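Local coordinates for ActII protein (Streptomyces coelicolor, PDB 2OPT) that probably binds cis-regulatory DNA as a TetR-family transcriptional repressor, working as a two-chain helical assembly, at residues Q8-I11 with V12-A15; P72-W75 with A76-K80; T180-P183 with N184-H187. All coordinates share one frame; numbering follows the deposited sequence. Where two conformers were deposited one is given.

The three contacts come in order along the chain and none touches another. Contact 1 lies on helix 8-22, in the TetR-type DNA-binding part. Contact 2, with its centre about 35 Å from that of contact 1, opens helix 75-92 in the C-terminal part. Contact 3, at the start of the short helix 183-187, lies in the same C-terminal part, its centre about 39 Å from that of contact 2. Contacts 1 and 3 lie on opposite sides of the chain's centre, their centres about 53 Å apart. One belongs to the DNA-binding end, one to the start of a helix in the C-terminal part, and one to the interface with the second subunit.

Contact 1: Q8-I11 with V12-A15; sequences QDRI and VVTA
Turned beside its own backbone N by a chi1 of -62°, the hydroxyl of Thr-14 faces back down the helix toward Arg-10, whose side chain leaves with CG opposite the backbone N and then bends at chi2 and chi3. Thr-14 OG1 donates to Arg-10 O over 2.8 Å. The same oxygen takes the regular helical bond from Thr-14 N at 3.1 Å, and the two donors arrive from opposite faces of the carbonyl plane. The bent arginine side chain crosses that of Thr-14 at about a right angle, bringing Arg-10 CD to 3.8 Å from Thr-14 OG1. A water completes the link, donating to Thr-14 OG1 at 3.0 Å and accepting a weak bond from Arg-10 NH2.

These are the first two turns of helix 8-22, which packs against helices 29-36, 40-47 and 50-61 of the TetR-type DNA-binding domain; residues 28-47 are its predicted helix-turn-helix motif. Ile-11 rests on Leu-43 and Val-47, Val-12 on Leu-56 and Ile-60, and the Thr-14 side chain touches Leu-32 and Leu-36. A valine in place of Thr-14 would probably leave Arg-10 O with the backbone donor alone and the water without its acceptor, setting the arginine end freer to swing.

Val-13 occupies the outer surface. Its CG2 approaches the Asp-9 carboxylate, with OD1 3.7 Å from Val-13 CG2, and its CG1 stands 4.0 Å from Arg-10 NH2, obliquely to the guanidinium plane.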
ATOM      1  N   GLN A   8     -13.848  -9.086  27.660  1.00 32.62           N
ATOM      2  CA  GLN A   8     -13.024  -8.744  26.512  1.00 32.41           C
ATOM      3  C   GLN A   8     -13.724  -7.624  25.711  1.00 30.60           C
ATOM      4  O   GLN A   8     -13.102  -6.649  25.334  1.00 29.37           O
ATOM      5  CB  GLN A   8     -12.890  -9.957  25.638  1.00 31.84           C
ATOM      6  CG  GLN A   8     -11.955  -9.713  24.493  1.00 35.50           C
ATOM      7  CD  GLN A   8     -11.851 -10.907  23.613  1.00 40.23           C
ATOM      8  OE1 GLN A   8     -12.484 -10.964  22.554  1.00 43.65           O
ATOM      9  NE2 GLN A   8     -11.072 -11.890  24.046  1.00 39.39           N
ATOM     10  N   ASP A   9     -15.017  -7.766  25.457  1.00 30.96           N
ATOM     11  CA  ASP A   9     -15.708  -6.768  24.632  1.00 32.22           C
ATOM     12  C   ASP A   9     -15.658  -5.374  25.228  1.00 31.36           C
ATOM     13  O   ASP A   9     -15.539  -4.400  24.476  1.00 32.52           O
ATOM     14  CB  ASP A   9     -17.176  -7.142  24.344  1.00 33.92           C
ATOM     15  CG  ASP A   9     -17.857  -6.162  23.308  1.00 37.20           C
ATOM     16  OD1 ASP A   9     -17.295  -5.943  22.170  1.00 36.94           O
ATOM     17  OD2 ASP A   9     -18.961  -5.615  23.656  1.00 41.92           O
ATOM     18  N   ARG A  10     -15.814  -5.248  26.550  1.00 30.12           N
ATOM     19  CA  ARG A  10     -15.944  -3.897  27.159  1.00 29.76           C
ATOM     20  C   ARG A  10     -14.563  -3.272  27.041  1.00 28.15           C
ATOM     21  O   ARG A  10     -14.383  -2.086  26.820  1.00 26.86           O
ATOM     22  CB  ARG A  10     -16.336  -4.013  28.641  1.00 29.53           C
ATOM     23  CG  ARG A  10     -16.093  -2.752  29.481  1.00 34.08           C
ATOM     24  CD  ARG A  10     -16.817  -1.536  28.924  1.00 35.45           C
ATOM     25  NE  ARG A  10     -18.272  -1.749  28.899  1.00 41.03           N
ATOM     26  CZ  ARG A  10     -19.104  -1.146  28.046  1.00 42.79           C
ATOM     27  NH1 ARG A  10     -20.424  -1.379  28.110  1.00 41.48           N
ATOM     28  NH2 ARG A  10     -18.610  -0.311  27.135  1.00 41.21           N
ATOM     29  N   ILE A  11     -13.578  -4.090  27.240  1.00 25.16           N
ATOM     30  CA  ILE A  11     -12.216  -3.616  27.124  1.00 26.85           C
ATOM     31  C   ILE A  11     -11.902  -3.076  25.715  1.00 26.02           C
ATOM     32  O   ILE A  11     -11.284  -2.031  25.561  1.00 25.29           O
ATOM     33  CB  ILE A  11     -11.205  -4.759  27.442  1.00 26.83           C
ATOM     34  CG1 ILE A  11     -11.275  -5.232  28.932  1.00 26.96           C
ATOM     35  CG2 ILE A  11      -9.709  -4.318  27.068  1.00 29.68           C
ATOM     36  CD1 ILE A  11     -10.419  -6.629  29.191  1.00 26.67           C
ATOM     37  N   VAL A  12     -12.233  -3.860  24.698  1.00 26.74           N
ATOM     38  CA  VAL A  12     -11.946  -3.480  23.306  1.00 25.80           C
ATOM     39  C   VAL A  12     -12.716  -2.266  22.869  1.00 26.68           C
ATOM     40  O   VAL A  12     -12.195  -1.424  22.151  1.00 26.52           O
ATOM     41  CB  VAL A  12     -12.093  -4.738  22.359  1.00 28.24           C
ATOM     42  CG1 VAL A  12     -11.822  -4.368  20.902  1.00 29.26           C
ATOM     43  CG2 VAL A  12     -11.060  -5.741  22.787  1.00 23.81           C
ATOM     44  N   VAL A  13     -13.975  -2.165  23.290  1.00 24.80           N
ATOM     45  CA  VAL A  13     -14.765  -1.066  22.919  1.00 26.78           C
ATOM     46  C   VAL A  13     -14.139   0.220  23.505  1.00 27.38           C
ATOM     47  O   VAL A  13     -14.084   1.218  22.833  1.00 27.89           O
ATOM     48  CB  VAL A  13     -16.205  -1.245  23.485  1.00 27.31           C
ATOM     49  CG1 VAL A  13     -17.023   0.122  23.490  1.00 32.59           C
ATOM     50  CG2 VAL A  13     -16.960  -2.310  22.715  1.00 28.65           C
ATOM     51  N   THR A  14     -13.726   0.172  24.779  1.00 27.33           N
ATOM     52  CA  THR A  14     -13.077   1.291  25.456  1.00 26.92           C
ATOM     53  C   THR A  14     -11.816   1.676  24.719  1.00 25.35           C
ATOM     54  O   THR A  14     -11.573   2.836  24.489  1.00 24.73           O
ATOM     55  CB  THR A  14     -12.752   0.866  26.918  1.00 28.57           C
ATOM     56  OG1 THR A  14     -13.995   0.574  27.580  1.00 28.36           O
ATOM     57  CG2 THR A  14     -12.020   1.971  27.693  1.00 31.25           C
ATOM     58  N   ALA A  15     -11.002   0.679  24.356  1.00 21.83           N
ATOM     59  CA  ALA A  15      -9.803   0.936  23.587  1.00 23.30           C
ATOM     60  C   ALA A  15     -10.044   1.629  22.238  1.00 24.24           C
ATOM     61  O   ALA A  15      -9.346   2.605  21.877  1.00 26.90           O
ATOM     62  CB  ALA A  15      -9.036  -0.399  23.370  1.00 19.42           C
TER
HETATM   63  O   HOH W   1     -16.791   1.715  27.270  1.00 35.92           O

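Contact 2: P72-W75 with A76-K80; sequences PGRW and AEQVK
Gln-78 N bonds to Arg-74 O and Val-79 N to Trp-75 O, at 3.1 and 3.0 Å, each donor nearly in line with its carbonyl, and with these two bonds helix 75-92 begins; Arg-74 is its N-cap residue.

Trp-75 folds back over the first turn. With CG anti to the backbone N (chi1 -174°), its indole turns one face to Val-79, and CG2 of that valine sits over the face of the six-membered ring, 3.9 Å from its centroid and 13° off the ring normal: a CH-pi contact. The indole NE1 bonds to Leu-120 O, and the ring also packs against Leu-121 and Leu-213, which joins the helix start to helices 108-123 and 197-219.

On another side of the turn Arg-74, bent at chi2 and chi3, crosses Gln-78 at about a right angle. Gln-78 CG lies over one face of the guanidinium, 3.6 Å from Arg-74 NH1, and the guanidinium and amide planes are 59° apart. A water in the guanidinium plane accepts from Gln-78 NE2 and, weakly, from Arg-74 NH1. Arg-74 NE has a salt bridge to Glu-71, while Gln-78 OE1 and NE2 bond to Glu-71 N and Glu-69 O.

The buried amide of Gln-78 thus has both ends satisfied and is fixed in its rotation, while Glu-71 is likely to offset part of the charge of the exposed Arg-74.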
ATOM      1  N   PRO A  72     -26.580 -12.292  -8.953  1.00 46.17           N
ATOM      2  CA  PRO A  72     -26.300 -12.525 -10.378  1.00 47.07           C
ATOM      3  C   PRO A  72     -26.533 -11.271 -11.226  1.00 48.23           C
ATOM      4  O   PRO A  72     -27.562 -10.571 -11.095  1.00 48.61           O
ATOM      5  CB  PRO A  72     -27.274 -13.636 -10.735  1.00 49.05           C
ATOM      6  CG  PRO A  72     -27.401 -14.427  -9.455  1.00 49.66           C
ATOM      7  CD  PRO A  72     -27.427 -13.366  -8.382  1.00 47.17           C
ATOM      8  N   GLY A  73     -25.546 -10.955 -12.057  1.00 48.23           N
ATOM      9  CA  GLY A  73     -25.651  -9.776 -12.885  1.00 48.90           C
ATOM     10  C   GLY A  73     -25.272  -8.454 -12.277  1.00 47.90           C
ATOM     11  O   GLY A  73     -25.271  -7.453 -12.989  1.00 49.87           O
ATOM     12  N   ARG A  74     -24.966  -8.420 -10.968  1.00 46.37           N
ATOM     13  CA  ARG A  74     -24.471  -7.190 -10.336  1.00 44.81           C
ATOM     14  C   ARG A  74     -23.067  -7.307  -9.792  1.00 43.86           C
ATOM     15  O   ARG A  74     -22.724  -6.575  -8.858  1.00 42.65           O
ATOM     16  CB  ARG A  74     -25.352  -6.720  -9.164  1.00 44.87           C
ATOM     17  CG  ARG A  74     -26.696  -6.175  -9.564  1.00 47.40           C
ATOM     18  CD  ARG A  74     -27.180  -5.032  -8.675  1.00 46.38           C
ATOM     19  NE  ARG A  74     -26.878  -5.187  -7.253  1.00 48.54           N
ATOM     20  CZ  ARG A  74     -26.153  -4.321  -6.543  1.00 47.61           C
ATOM     21  NH1 ARG A  74     -25.944  -4.552  -5.272  1.00 48.08           N
ATOM     22  NH2 ARG A  74     -25.644  -3.214  -7.087  1.00 47.43           N
ATOM     23  N   TRP A  75     -22.264  -8.219 -10.325  1.00 40.75           N
ATOM     24  CA  TRP A  75     -20.979  -8.531  -9.668  1.00 39.56           C
ATOM     25  C   TRP A  75     -20.113  -7.295  -9.452  1.00 38.65           C
ATOM     26  O   TRP A  75     -19.696  -7.001  -8.335  1.00 39.37           O
ATOM     27  CB  TRP A  75     -20.218  -9.587 -10.459  1.00 39.46           C
ATOM     28  CG  TRP A  75     -18.961 -10.089  -9.795  1.00 39.32           C
ATOM     29  CD1 TRP A  75     -18.894 -11.047  -8.846  1.00 39.00           C
ATOM     30  CD2 TRP A  75     -17.594  -9.679 -10.053  1.00 38.98           C
ATOM     31  NE1 TRP A  75     -17.580 -11.263  -8.473  1.00 38.73           N
ATOM     32  CE2 TRP A  75     -16.763 -10.434  -9.197  1.00 37.62           C
ATOM     33  CE3 TRP A  75     -17.000  -8.729 -10.897  1.00 39.45           C
ATOM     34  CZ2 TRP A  75     -15.358 -10.292  -9.179  1.00 39.53           C
ATOM     35  CZ3 TRP A  75     -15.633  -8.562 -10.868  1.00 39.99           C
ATOM     36  CH2 TRP A  75     -14.800  -9.374 -10.044  1.00 39.20           C
ATOM     37  N   ALA A  76     -19.874  -6.534 -10.509  1.00 38.74           N
ATOM     38  CA  ALA A  76     -18.883  -5.459 -10.473  1.00 38.18           C
ATOM     39  C   ALA A  76     -19.259  -4.377  -9.454  1.00 37.58           C
ATOM     40  O   ALA A  76     -18.401  -3.876  -8.729  1.00 36.49           O
ATOM     41  CB  ALA A  76     -18.715  -4.848 -11.825  1.00 39.23           C
ATOM     42  N   GLU A  77     -20.533  -3.987  -9.436  1.00 35.79           N
ATOM     43  CA  GLU A  77     -20.990  -3.000  -8.508  0.50 35.75           C
ATOM     44  C   GLU A  77     -20.996  -3.532  -7.056  1.00 34.80           C
ATOM     45  O   GLU A  77     -20.839  -2.775  -6.139  1.00 35.84           O
ATOM     46  CB  GLU A  77     -22.364  -2.494  -8.949  0.50 36.46           C
ATOM     47  CG  GLU A  77     -22.326  -1.761 -10.292  0.50 38.28           C
ATOM     48  CD  GLU A  77     -21.585  -0.399 -10.227  0.50 40.14           C
ATOM     49  OE1 GLU A  77     -21.979   0.463  -9.406  0.50 43.15           O
ATOM     50  OE2 GLU A  77     -20.627  -0.185 -11.007  0.50 39.59           O
ATOM     51  N   GLN A  78     -21.182  -4.842  -6.860  1.00 33.41           N
ATOM     52  CA  GLN A  78     -21.139  -5.403  -5.503  1.00 31.54           C
ATOM     53  C   GLN A  78     -19.709  -5.389  -4.932  1.00 30.34           C
ATOM     54  O   GLN A  78     -19.499  -5.198  -3.734  1.00 29.99           O
ATOM     55  CB  GLN A  78     -21.698  -6.823  -5.488  1.00 32.43           C
ATOM     56  CG  GLN A  78     -23.175  -6.884  -5.512  1.00 31.96           C
ATOM     57  CD  GLN A  78     -23.711  -8.243  -5.148  1.00 33.87           C
ATOM     58  OE1 GLN A  78     -23.373  -9.255  -5.765  1.00 34.73           O
ATOM     59  NE2 GLN A  78     -24.640  -8.258  -4.215  1.00 36.60           N
ATOM     60  N   VAL A  79     -18.726  -5.648  -5.793  1.00 29.46           N
ATOM     61  CA  VAL A  79     -17.314  -5.541  -5.394  1.00 29.80           C
ATOM     62  C   VAL A  79     -17.024  -4.078  -5.048  1.00 28.68           C
ATOM     63  O   VAL A  79     -16.529  -3.768  -3.974  1.00 30.46           O
ATOM     64  CB  VAL A  79     -16.395  -6.094  -6.507  1.00 30.38           C
ATOM     65  CG1 VAL A  79     -14.937  -6.085  -6.065  1.00 32.41           C
ATOM     66  CG2 VAL A  79     -16.766  -7.536  -6.776  1.00 28.95           C
ATOM     67  N   LYS A  80     -17.340  -3.153  -5.926  1.00 28.76           N
ATOM     68  CA  LYS A  80     -17.282  -1.742  -5.531  1.00 28.97           C
ATOM     69  C   LYS A  80     -17.880  -1.465  -4.178  1.00 28.21           C
ATOM     70  O   LYS A  80     -17.235  -0.823  -3.330  1.00 27.46           O
ATOM     71  CB  LYS A  80     -17.978  -0.878  -6.576  1.00 29.84           C
ATOM     72  CG  LYS A  80     -17.183  -0.872  -7.880  1.00 33.15           C
ATOM     73  CD  LYS A  80     -17.812   0.041  -8.938  1.00 40.08           C
ATOM     74  CE  LYS A  80     -16.836   0.144 -10.128  1.00 39.61           C
ATOM     75  NZ  LYS A  80     -17.478   1.013 -11.133  1.00 48.64           N
TER
HETATM   76  O   HOH W   2     -25.722  -5.817  -2.936  1.00 34.27           O

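Contact 3: T180-P183 with N184-H187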
ATOM      1  N   THR A 180       9.118  23.247 -22.338  1.00 52.63           N
ATOM      2  CA  THR A 180       9.968  22.648 -23.363  1.00 53.83           C
ATOM      3  C   THR A 180      10.637  21.402 -22.785  1.00 52.43           C
ATOM      4  O   THR A 180      10.842  20.426 -23.503  1.00 53.11           O
ATOM      5  CB  THR A 180      11.039  23.664 -23.924  1.00 55.77           C
ATOM      6  OG1 THR A 180      11.775  24.254 -22.840  1.00 55.33           O
ATOM      7  CG2 THR A 180      10.367  24.772 -24.740  1.00 58.84           C
ATOM      8  N   SER A 181      10.915  21.429 -21.472  1.00 51.05           N
ATOM      9  CA  SER A 181      11.613  20.340 -20.803  1.00 50.29           C
ATOM     10  C   SER A 181      10.668  19.262 -20.234  1.00 48.06           C
ATOM     11  O   SER A 181      10.965  18.062 -20.261  1.00 47.77           O
ATOM     12  CB  SER A 181      12.493  20.908 -19.679  1.00 51.91           C
ATOM     13  OG  SER A 181      13.690  21.499 -20.168  1.00 55.09           O
ATOM     14  N   PHE A 182       9.531  19.702 -19.713  1.00 45.40           N
ATOM     15  CA  PHE A 182       8.630  18.802 -18.986  1.00 43.12           C
ATOM     16  C   PHE A 182       7.187  18.946 -19.465  1.00 43.20           C
ATOM     17  O   PHE A 182       6.290  19.284 -18.667  1.00 42.71           O
ATOM     18  CB  PHE A 182       8.767  19.014 -17.472  1.00 41.51           C
ATOM     19  CG  PHE A 182      10.151  18.697 -16.949  1.00 43.31           C
ATOM     20  CD1 PHE A 182      10.485  17.402 -16.554  1.00 42.82           C
ATOM     21  CD2 PHE A 182      11.126  19.702 -16.862  1.00 45.01           C
ATOM     22  CE1 PHE A 182      11.801  17.095 -16.083  1.00 42.80           C
ATOM     23  CE2 PHE A 182      12.404  19.417 -16.383  1.00 45.19           C
ATOM     24  CZ  PHE A 182      12.739  18.103 -16.009  1.00 46.19           C
ATOM     25  N   PRO A 183       6.953  18.673 -20.760  1.00 43.38           N
ATOM     26  CA  PRO A 183       5.622  18.907 -21.320  1.00 44.58           C
ATOM     27  C   PRO A 183       4.488  18.147 -20.626  1.00 43.22           C
ATOM     28  O   PRO A 183       3.413  18.717 -20.367  1.00 44.49           O
ATOM     29  CB  PRO A 183       5.766  18.444 -22.775  1.00 46.51           C
ATOM     30  CG  PRO A 183       7.016  17.618 -22.817  1.00 46.85           C
ATOM     31  CD  PRO A 183       7.894  18.153 -21.766  1.00 45.26           C
ATOM     32  N   ASN A 184       4.717  16.871 -20.351  1.00 41.35           N
ATOM     33  CA  ASN A 184       3.725  16.062 -19.656  1.00 40.85           C
ATOM     34  C   ASN A 184       3.528  16.466 -18.210  1.00 39.25           C
ATOM     35  O   ASN A 184       2.404  16.482 -17.741  1.00 40.07           O
ATOM     36  CB  ASN A 184       4.033  14.566 -19.777  1.00 40.30           C
ATOM     37  CG  ASN A 184       3.988  14.097 -21.205  1.00 41.52           C
ATOM     38  OD1 ASN A 184       2.924  13.843 -21.741  1.00 43.14           O
ATOM     39  ND2 ASN A 184       5.140  13.998 -21.840  1.00 43.35           N
ATOM     40  N   LEU A 185       4.611  16.773 -17.496  1.00 37.89           N
ATOM     41  CA  LEU A 185       4.446  17.197 -16.110  1.00 36.00           C
ATOM     42  C   LEU A 185       3.712  18.523 -15.999  1.00 37.56           C
ATOM     43  O   LEU A 185       2.881  18.680 -15.096  1.00 36.71           O
ATOM     44  CB  LEU A 185       5.761  17.255 -15.333  1.00 36.03           C
ATOM     45  CG  LEU A 185       6.489  15.928 -15.173  1.00 31.60           C
ATOM     46  CD1 LEU A 185       7.678  16.159 -14.265  1.00 39.06           C
ATOM     47  CD2 LEU A 185       5.645  14.820 -14.635  1.00 29.02           C
ATOM     48  N   VAL A 186       4.029  19.465 -16.887  1.00 37.26           N
ATOM     49  CA  VAL A 186       3.308  20.754 -16.931  1.00 41.32           C
ATOM     50  C   VAL A 186       1.808  20.536 -17.235  1.00 42.95           C
ATOM     51  O   VAL A 186       0.923  21.095 -16.549  1.00 46.48           O
ATOM     52  CB  VAL A 186       3.985  21.761 -17.966  1.00 42.15           C
ATOM     53  CG1 VAL A 186       3.154  23.018 -18.186  1.00 44.51           C
ATOM     54  CG2 VAL A 186       5.440  22.101 -17.530  1.00 40.16           C
ATOM     55  N   HIS A 187       1.527  19.734 -18.260  1.00 43.15           N
ATOM     56  CA  HIS A 187       0.142  19.501 -18.735  1.00 45.65           C
ATOM     57  C   HIS A 187      -0.667  18.709 -17.695  1.00 45.78           C
ATOM     58  O   HIS A 187      -1.851  18.984 -17.497  1.00 46.99           O
ATOM     59  CB  HIS A 187       0.147  18.809 -20.113  1.00 46.38           C
ATOM     60  CG  HIS A 187      -1.202  18.339 -20.583  1.00 49.61           C
ATOM     61  ND1 HIS A 187      -1.999  19.076 -21.437  1.00 56.04           N
ATOM     62  CD2 HIS A 187      -1.879  17.193 -20.334  1.00 50.75           C
ATOM     63  CE1 HIS A 187      -3.118  18.411 -21.677  1.00 58.24           C
ATOM     64  NE2 HIS A 187      -3.062  17.256 -21.032  1.00 56.02           N
TER
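The ring of Phe-182 meets Leu-185 obliquely: CD1 of the phenylalanine is 3.8 Å from CD1 of the leucine. The two side chains run alongside each other and point the same way, and near their roots Phe-182 CB is 4.1 Å from Leu-185 CB. Both carry CG beside the backbone N, with chi1 of -62° and -63°, which sets them abreast on one side of the turn. A second flat group, the Asn-184 amide, has its ND2 4.2 Å from Pro-183 CG, the pyrrolidine and the amide side chain meeting at a slant.

Phe-182 is the N-cap residue of helix 183-187 and Pro-183 its first residue, a position where proline's missing N-H costs no helical bond. Val-186 N closes the turn on Phe-182 O at 2.9 Å, in nearly straight geometry, and His-187 N follows on Pro-183 O at 3.0 Å. Val-186 leans on the first of these carbonyls, its CG2 3.2 Å from Phe-182 O, while CB of His-187 lies against the second.

Several polar groups of this turn bond to the second subunit. Asn-184 ND2 bonds to one carboxylate oxygen of Glu-115 of that subunit, Leu-185 N to the other, and Asn-184 OD1 accepts from Arg-122 of the second subunit. Within its own chain, Phe-182 and Val-186 both rest on Leu-177 in the loop after helix 164-175, so the start of the short helix 183-187 touches both that loop and helix 108-123 of the second subunit.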